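Local atomic coordinates of 23S rRNA (guanine(2535)-N(1))-methyltransferase (Streptomyces viridochromogenes, PDB entry 1O9G), a protein that methylates N1 of guanine-2535 in 23S ribosomal RNA, using S-adenosyl-L-methionine, and thereby confers resistance to the orthosomycin antibiotic avilamycin. Residues P52-D57 and S167-V172; A45-D50 and H207-V212. The protein carries 3 engineered substitutions. All blocks are in the same frame, centred on the assembly; numbering follows the deposited sequence.

Contact 1. Residues P52-D57 and S167-V172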
# COMPACT_ATOMS: atom_id res chain seq x y z
N PRO A 52 -11.64 7.55 -10.97
CA PRO A 52 -11.10 6.32 -10.36
C PRO A 52 -9.58 6.27 -10.44
O PRO A 52 -9.03 6.49 -11.54
CB PRO A 52 -11.73 5.21 -11.21
CG PRO A 52 -12.96 5.83 -11.78
CD PRO A 52 -12.61 7.26 -12.04
N VAL A 53 -8.91 5.91 -9.34
CA VAL A 53 -7.45 5.90 -9.27
C VAL A 53 -6.86 4.50 -9.44
O VAL A 53 -7.38 3.50 -8.91
CB VAL A 53 -7.02 6.51 -7.91
CG1 VAL A 53 -5.65 6.10 -7.43
CG2 VAL A 53 -7.22 8.04 -7.93
N THR A 54 -5.73 4.43 -10.14
CA THR A 54 -4.90 3.26 -10.17
C THR A 54 -3.77 3.48 -9.17
O THR A 54 -3.03 4.47 -9.25
CB THR A 54 -4.36 3.04 -11.57
OG1 THR A 54 -5.47 2.72 -12.44
CG2 THR A 54 -3.38 1.88 -11.59
N LEU A 55 -3.68 2.58 -8.19
CA LEU A 55 -2.70 2.65 -7.11
C LEU A 55 -1.69 1.52 -7.22
O LEU A 55 -2.07 0.37 -7.37
CB LEU A 55 -3.43 2.54 -5.78
CG LEU A 55 -2.64 2.38 -4.48
CD1 LEU A 55 -1.81 3.55 -4.21
CD2 LEU A 55 -3.54 2.06 -3.29
N TRP A 56 -0.40 1.88 -7.12
CA TRP A 56 0.70 0.94 -7.23
C TRP A 56 1.55 1.00 -5.96
O TRP A 56 1.97 2.08 -5.54
CB TRP A 56 1.55 1.33 -8.43
CG TRP A 56 2.75 0.50 -8.77
CD1 TRP A 56 3.05 -0.77 -8.40
CD2 TRP A 56 3.79 0.91 -9.67
NE1 TRP A 56 4.22 -1.18 -9.00
CE2 TRP A 56 4.70 -0.17 -9.77
CE3 TRP A 56 4.08 2.10 -10.35
CZ2 TRP A 56 5.85 -0.11 -10.54
CZ3 TRP A 56 5.25 2.16 -11.13
CH2 TRP A 56 6.10 1.06 -11.22
N ASP A 57 1.87 -0.19 -5.42
CA ASP A 57 2.86 -0.35 -4.39
C ASP A 57 3.99 -1.20 -4.95
O ASP A 57 3.85 -2.42 -5.09
CB ASP A 57 2.27 -0.99 -3.15
CG ASP A 57 3.23 -1.02 -2.00
OD1 ASP A 57 4.47 -0.87 -2.22
OD2 ASP A 57 2.82 -1.18 -0.84
N SER A 167 -1.21 -0.06 -17.77
CA SER A 167 -1.83 0.86 -16.82
C SER A 167 -0.90 2.04 -16.51
O SER A 167 0.33 1.91 -16.55
CB SER A 167 -2.14 0.16 -15.50
OG SER A 167 -3.06 -0.89 -15.69
N ALA A 168 -1.52 3.17 -16.20
CA ALA A 168 -0.82 4.40 -15.83
C ALA A 168 -1.18 4.78 -14.39
O ALA A 168 -2.18 5.49 -14.16
CB ALA A 168 -1.17 5.52 -16.80
N PRO A 169 -0.44 4.31 -13.39
CA PRO A 169 -0.79 4.63 -12.00
C PRO A 169 -0.87 6.13 -11.70
O PRO A 169 0.00 6.87 -12.11
CB PRO A 169 0.30 3.97 -11.21
CG PRO A 169 0.73 2.86 -12.06
CD PRO A 169 0.70 3.38 -13.45
N ASP A 170 -1.91 6.52 -10.97
CA ASP A 170 -2.05 7.89 -10.50
C ASP A 170 -1.37 8.12 -9.16
O ASP A 170 -1.02 9.23 -8.85
CB ASP A 170 -3.52 8.25 -10.39
CG ASP A 170 -4.31 7.86 -11.62
OD1 ASP A 170 -4.16 8.54 -12.66
OD2 ASP A 170 -5.02 6.84 -11.67
N VAL A 171 -1.26 7.07 -8.34
CA VAL A 171 -0.67 7.14 -7.02
C VAL A 171 0.23 5.94 -6.84
O VAL A 171 -0.17 4.81 -7.13
CB VAL A 171 -1.75 7.18 -5.90
CG1 VAL A 171 -1.11 7.22 -4.51
CG2 VAL A 171 -2.69 8.38 -6.09
N VAL A 172 1.44 6.22 -6.38
CA VAL A 172 2.32 5.21 -5.80
C VAL A 172 2.34 5.48 -4.30
O VAL A 172 2.48 6.61 -3.86
CB VAL A 172 3.72 5.33 -6.36
CG1 VAL A 172 4.72 4.51 -5.48
CG2 VAL A 172 3.75 4.92 -7.80
O HOH W 1 -6.23 5.24 -13.41
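The carboxylate of D170 reaches across to the backbone of T54, its OD2 taking the N-H of T54 at 2.9 Å in a nearly straight bond (176°) through the anti lone pair. With CG beside its own backbone N (chi1 -48°), D170 folds its acid back toward the start of strand 53-57, where a side chain stands in for a backbone acceptor. A water donates to the same OD2 and also hydrogen-bonds to T54 OG1. T54 O, facing the same segment, is gripped twice, by D170 N at 2.9 Å and by V171 N at 3.3 Å. From there the pairing becomes regular and parallel: W56 N meets V171 O at 2.9 Å, and V172 CA lies close to W56 O. One face of the sheet carries L55 and V171, which cross at an angle as L55 CD1 touches V171 CG1 at 3.7 Å; F40 and A43 of helix 33-45 cover this face. On the opposite face W56 and V172 point the same way, side by side. The indole, its CG anti to the backbone N (chi1 -180°), brings CE3 within 3.8 Å of V172 CG2, while P169 CG comes to the same carbon, both partners oblique to the ring. L160, V163 and L164 of helix 160-164 pack against the indole, and S83 binds its NE1. The contact joins the central strands 53-57 and 171-175 of the Rossmann-like methyltransferase sheet. Its chemistry implies a polar start, where carboxylate and water tie T54 down, and an apolar remainder with helices on both faces.

Contact 2. Residues A45-D50 and H207-V212; sequences ARLPGD and HAVIAV
The loop at R46-P48 passes the start of strand 209-214 without backbone pairing, L47 and H207 lying 6.8 Å apart between their CA atoms, and side chains alone make the contact. L47 carries the middle of it. Its CD2 is set against V209 CG2 at 3.9 Å and also comes to the edge of the H207 imidazole, near the ring plane, 4.0 Å from ND1. One methyl group is thus shared by a valine and a ring edge. P48 meets the stem of the histidine instead: P48 CG lies 3.8 Å from H207 CB, and the two side chains cross at about a right angle. The chi1 of H207, 65°, places CG between the backbone N and the carbonyl carbon, which turns an edge of the ring to the leucine. V209 extends CG2, the branch beside its backbone N, into the angle between L47 and R46, where R46 CB touches it at 4.0 Å. Beyond CB the arginine bends at chi2 and leads away to a salt bridge with E228, while R46 O accepts a hydrogen bond from R241. L47 also rests on V171, which places the loop after helix 33-45 over the starts of two adjoining parallel strands. No hydrogen bond spans the two segments; their mutual hold is van der Waals contact at the protein surface, with the polar anchoring of the arginine directed to the antiparallel part of the sheet.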
# COMPACT_ATOMS: atom_id res chain seq x y z
N ALA A 45 -5.73 14.19 -2.69
CA ALA A 45 -5.99 15.62 -2.68
C ALA A 45 -5.05 16.38 -3.59
O ALA A 45 -5.31 17.52 -3.93
CB ALA A 45 -5.92 16.19 -1.28
N ARG A 46 -3.93 15.76 -3.96
CA ARG A 46 -2.94 16.38 -4.86
C ARG A 46 -3.07 15.97 -6.34
O ARG A 46 -2.31 16.41 -7.20
CB ARG A 46 -1.53 16.10 -4.34
CG ARG A 46 -1.28 16.59 -2.95
CD ARG A 46 -0.55 17.88 -2.95
NE ARG A 46 -0.31 18.44 -1.62
CZ ARG A 46 -0.05 19.71 -1.41
NH1 ARG A 46 0.01 20.55 -2.43
NH2 ARG A 46 0.14 20.15 -0.17
N LEU A 47 -4.05 15.13 -6.64
CA LEU A 47 -4.31 14.78 -8.03
C LEU A 47 -5.15 15.86 -8.70
O LEU A 47 -5.92 16.53 -8.02
CB LEU A 47 -5.05 13.47 -8.11
CG LEU A 47 -4.28 12.23 -7.68
CD1 LEU A 47 -5.22 11.06 -7.62
CD2 LEU A 47 -3.15 11.88 -8.61
N PRO A 48 -5.00 16.04 -10.02
CA PRO A 48 -5.81 17.03 -10.76
C PRO A 48 -7.33 16.83 -10.62
O PRO A 48 -8.08 17.81 -10.48
CB PRO A 48 -5.38 16.83 -12.22
CG PRO A 48 -4.09 16.08 -12.17
CD PRO A 48 -4.01 15.38 -10.88
N GLY A 49 -7.77 15.58 -10.65
CA GLY A 49 -9.20 15.26 -10.62
C GLY A 49 -9.54 14.13 -9.68
O GLY A 49 -8.64 13.54 -9.09
N ASP A 50 -10.81 13.78 -9.55
CA ASP A 50 -11.19 12.69 -8.64
C ASP A 50 -11.82 11.47 -9.32
O ASP A 50 -12.55 10.70 -8.69
CB ASP A 50 -12.04 13.22 -7.48
CG ASP A 50 -13.31 13.86 -7.94
OD1 ASP A 50 -13.70 13.64 -9.11
OD2 ASP A 50 -14.03 14.60 -7.22
N HIS A 207 1.30 13.50 -13.94
CA HIS A 207 0.52 13.93 -12.76
C HIS A 207 0.63 13.05 -11.54
O HIS A 207 0.13 13.41 -10.48
CB HIS A 207 -0.96 14.05 -13.09
CG HIS A 207 -1.60 12.74 -13.44
ND1 HIS A 207 -2.28 11.95 -12.54
CD2 HIS A 207 -1.63 12.08 -14.62
CE1 HIS A 207 -2.70 10.86 -13.15
NE2 HIS A 207 -2.31 10.91 -14.41
N ALA A 208 1.22 11.87 -11.67
CA ALA A 208 1.17 10.88 -10.62
C ALA A 208 1.82 11.43 -9.35
O ALA A 208 2.86 12.09 -9.39
CB ALA A 208 1.90 9.63 -11.03
N VAL A 209 1.23 11.09 -8.22
CA VAL A 209 1.75 11.40 -6.89
C VAL A 209 2.43 10.17 -6.34
O VAL A 209 1.81 9.10 -6.23
CB VAL A 209 0.64 11.86 -5.97
CG1 VAL A 209 1.14 12.11 -4.56
CG2 VAL A 209 -0.08 13.10 -6.56
N ILE A 210 3.69 10.35 -5.98
CA ILE A 210 4.51 9.32 -5.35
C ILE A 210 4.64 9.62 -3.87
O ILE A 210 5.23 10.61 -3.48
CB ILE A 210 5.90 9.21 -5.98
CG1 ILE A 210 5.82 8.98 -7.49
CG2 ILE A 210 6.67 8.09 -5.31
CD1 ILE A 210 7.07 9.28 -8.21
N ALA A 211 4.13 8.71 -3.05
CA ALA A 211 4.12 8.88 -1.58
C ALA A 211 4.97 7.74 -1.00
O ALA A 211 4.70 6.56 -1.22
CB ALA A 211 2.75 8.82 -1.04
N VAL A 212 6.00 8.11 -0.25
CA VAL A 212 6.85 7.15 0.44
C VAL A 212 6.88 7.45 1.93
O VAL A 212 6.85 8.60 2.35
CB VAL A 212 8.26 7.14 -0.16
CG1 VAL A 212 8.21 6.83 -1.65
CG2 VAL A 212 8.96 8.43 0.02

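How the contacts relate
From the N terminus, helix 33-45 runs into the loop of contact 2, and the chain then enters strand 53-57 of contact 1. More than a hundred residues later, after strands 77-84 and 147-151, segment 167-172 returns beside that strand and closes the inner loop. Helix 190-203 follows, and segment 207-212 comes back to the loop at 45-50, so contact 1 is nested within the loop closed by contact 2. Their centres lie about 9 Å apart. Strands 171-175 and 209-214 are sheet neighbours, with V172 probably hydrogen-bonded to V209 and A211. Together the contacts link three parallel strands that are neighbours across the sheet and the loop leaving helix 33-45.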